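Local coordinates for protein OLD nuclease (Thermus scotoductus, PDB 6P74) that degrades linear and supercoiled double-stranded DNA in the 5'-to-3' direction as a metal-dependent exonuclease, and carries an ABC-type ATPase domain whose ATP hydrolysis is stimulated by DNA, at residues Q285-F290 / T309-F314. Numbering follows the deposited sequence.
With SO4 (sulfate ion), chain J.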
loop_
_atom_site.group_PDB
_atom_site.type_symbol
_atom_site.label_atom_id
_atom_site.label_comp_id
_atom_site.label_asym_id
_atom_site.label_seq_id
_atom_site.Cartn_x
_atom_site.Cartn_y
_atom_site.Cartn_z
ATOM N N GLN A 285 1.228 29.701 -0.269
ATOM C CA GLN A 285 2.349 30.533 -0.701
ATOM C C GLN A 285 3.603 29.695 -0.912
ATOM O O GLN A 285 4.383 29.949 -1.833
ATOM C CB GLN A 285 2.613 31.626 0.337
ATOM C CG GLN A 285 3.254 32.883 -0.222
ATOM C CD GLN A 285 2.336 33.634 -1.182
ATOM O OE1 GLN A 285 1.239 33.176 -1.499
ATOM N NE2 GLN A 285 2.789 34.796 -1.645
ATOM N N ALA A 286 3.811 28.691 -0.060
ATOM C CA ALA A 286 4.940 27.787 -0.243
ATOM C C ALA A 286 4.720 26.871 -1.427
ATOM O O ALA A 286 5.687 26.467 -2.082
ATOM C CB ALA A 286 5.182 26.957 1.022
ATOM N N GLN A 287 3.465 26.513 -1.697
ATOM C CA GLN A 287 3.172 25.724 -2.880
ATOM C C GLN A 287 3.500 26.511 -4.128
ATOM O O GLN A 287 4.027 25.963 -5.103
ATOM C CB GLN A 287 1.709 25.301 -2.881
ATOM C CG GLN A 287 1.298 24.403 -1.714
ATOM C CD GLN A 287 -0.202 24.154 -1.746
ATOM O OE1 GLN A 287 -0.793 24.033 -2.819
ATOM N NE2 GLN A 287 -0.825 24.111 -0.577
ATOM N N ARG A 288 3.234 27.811 -4.097
ATOM C CA ARG A 288 3.591 28.646 -5.230
ATOM C C ARG A 288 5.095 28.713 -5.393
ATOM O O ARG A 288 5.610 28.636 -6.512
ATOM C CB ARG A 288 2.989 30.040 -5.067
ATOM C CG ARG A 288 1.580 30.124 -5.614
ATOM C CD ARG A 288 0.939 31.533 -5.491
ATOM N NE ARG A 288 -0.002 31.598 -4.370
ATOM C CZ ARG A 288 -1.296 31.284 -4.443
ATOM N NH1 ARG A 288 -1.852 30.901 -5.599
ATOM N NH2 ARG A 288 -2.042 31.368 -3.349
ATOM N N TYR A 289 5.818 28.840 -4.286
ATOM C CA TYR A 289 7.272 28.872 -4.364
ATOM C C TYR A 289 7.821 27.546 -4.908
ATOM O O TYR A 289 8.649 27.530 -5.818
ATOM C CB TYR A 289 7.831 29.215 -2.975
ATOM C CG TYR A 289 9.326 29.288 -2.913
ATOM C CD1 TYR A 289 10.073 28.139 -2.808
ATOM C CD2 TYR A 289 9.989 30.505 -2.956
ATOM C CE1 TYR A 289 11.438 28.181 -2.759
ATOM C CE2 TYR A 289 11.369 30.564 -2.902
ATOM C CZ TYR A 289 12.086 29.383 -2.811
ATOM O OH TYR A 289 13.461 29.379 -2.764
ATOM N N PHE A 290 7.317 26.419 -4.403
ATOM C CA PHE A 290 7.779 25.110 -4.853
ATOM C C PHE A 290 7.491 24.896 -6.346
ATOM O O PHE A 290 8.373 24.482 -7.113
ATOM C CB PHE A 290 7.119 24.031 -3.982
ATOM C CG PHE A 290 7.783 22.680 -4.042
ATOM C CD1 PHE A 290 9.096 22.541 -4.496
ATOM C CD2 PHE A 290 7.092 21.543 -3.642
ATOM C CE1 PHE A 290 9.691 21.289 -4.554
ATOM C CE2 PHE A 290 7.689 20.290 -3.688
ATOM C CZ PHE A 290 8.981 20.158 -4.152
ATOM N N THR A 309 -1.286 15.482 -8.339
ATOM C CA THR A 309 -1.600 16.666 -7.551
ATOM C C THR A 309 -3.105 16.838 -7.420
ATOM O O THR A 309 -3.881 16.418 -8.286
ATOM C CB THR A 309 -1.005 17.941 -8.162
ATOM O OG1 THR A 309 -1.076 18.999 -7.209
ATOM C CG2 THR A 309 -1.785 18.357 -9.393
ATOM N N HIS A 310 -3.502 17.469 -6.314
ATOM C CA HIS A 310 -4.864 17.936 -6.092
ATOM C C HIS A 310 -4.944 19.448 -6.045
ATOM O O HIS A 310 -6.021 19.994 -5.777
ATOM C CB HIS A 310 -5.416 17.376 -4.780
ATOM C CG HIS A 310 -5.858 15.956 -4.870
ATOM N ND1 HIS A 310 -7.101 15.597 -5.351
ATOM C CD2 HIS A 310 -5.234 14.802 -4.535
ATOM C CE1 HIS A 310 -7.219 14.282 -5.315
ATOM N NE2 HIS A 310 -6.102 13.775 -4.822
ATOM N N SER A 311 -3.838 20.128 -6.265
ATOM C CA SER A 311 -3.727 21.555 -6.033
ATOM C C SER A 311 -3.812 22.304 -7.342
ATOM O O SER A 311 -3.082 21.972 -8.281
ATOM C CB SER A 311 -2.407 21.886 -5.349
ATOM O OG SER A 311 -2.204 23.293 -5.301
ATOM N N PRO A 312 -4.676 23.314 -7.459
ATOM C CA PRO A 312 -4.639 24.160 -8.660
ATOM C C PRO A 312 -3.356 24.982 -8.784
ATOM O O PRO A 312 -3.155 25.649 -9.807
ATOM C CB PRO A 312 -5.874 25.057 -8.500
ATOM C CG PRO A 312 -6.166 25.057 -7.033
ATOM C CD PRO A 312 -5.721 23.714 -6.509
ATOM N N ILE A 313 -2.496 24.989 -7.778
ATOM C CA ILE A 313 -1.265 25.747 -7.921
ATOM C C ILE A 313 -0.253 24.960 -8.739
ATOM O O ILE A 313 0.501 25.547 -9.520
ATOM C CB ILE A 313 -0.742 26.143 -6.532
ATOM C CG1 ILE A 313 -1.670 27.212 -5.924
ATOM C CG2 ILE A 313 0.685 26.638 -6.608
ATOM C CD1 ILE A 313 -1.772 27.120 -4.396
ATOM N N PHE A 314 -0.268 23.629 -8.636
ATOM C CA PHE A 314 0.617 22.756 -9.403
ATOM C C PHE A 314 0.023 22.297 -10.734
ATOM O O PHE A 314 0.712 21.623 -11.513
ATOM C CB PHE A 314 0.994 21.527 -8.566
ATOM C CG PHE A 314 1.915 21.829 -7.423
ATOM C CD1 PHE A 314 1.409 22.249 -6.197
ATOM C CD2 PHE A 314 3.290 21.698 -7.573
ATOM C CE1 PHE A 314 2.264 22.540 -5.144
ATOM C CE2 PHE A 314 4.156 21.978 -6.523
ATOM C CZ PHE A 314 3.643 22.398 -5.306
HETATM S S SO4 J . -2.638 33.036 0.159
HETATM O O1 SO4 J . -1.681 32.553 -0.833
HETATM O O2 SO4 J . -3.033 34.406 -0.164
HETATM O O3 SO4 J . -2.020 33.018 1.478
HETATM O O4 SO4 J . -3.807 32.163 0.167
#
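S311 and Q287 make the hydrogen bond that joins the loop to the helix. The S311 hydroxyl donates to the Q287 amide oxygen, OG to OE1 2.9 Å, arriving almost straight in line with the carbonyl (C=O...OG 171°). With CG beside its own backbone N (chi1 -62°) and the chain extended beyond it (chi2 175°), Q287 reaches across to the loop, while its NE2 is hydrogen-bonded to the backbone carbonyl of L282; bonds at both ends of the amide therefore fix its rotation. The S311 OG also accepts from the backbone N of I313 at 3.0 Å, an ST turn, and T309 OG1 forms a second one with the N of S311.

Both pieces belong to the P-loop NTPase core of the ATPase domain: 309-314 follows strand 304-308, next in the mixed sheet to 23-27, the strand leading into the Walker A loop, and 285-290 lies on helix 284-299, which connects strand 272-276 to 304-308. E279, in the loop ahead of this helix, accepts a hydrogen bond from H310 N and is hydrogen-bonded to T309 OG1. The S311 side chain is about 10 Å from that of K34, a residue inferred to bind ATP.

The rest of the contact between helix and loop is van der Waals packing. The F314 ring slips in beside the helix, its CE1 3.6 Å from Q287 CB, and presents its CZ edge to F290 CD2 at 3.9 Å. I313 crosses R288 at about a right angle: CG2 meets the arginine's CG at 3.7 Å, and CD1 lies over one guanidinium face, towards its rim. A polar partner sits at the edge of that same group: R288 NH2 donates to O1 of a sulfate at 2.8 Å, an ion probably taken up from the crystallisation liquor.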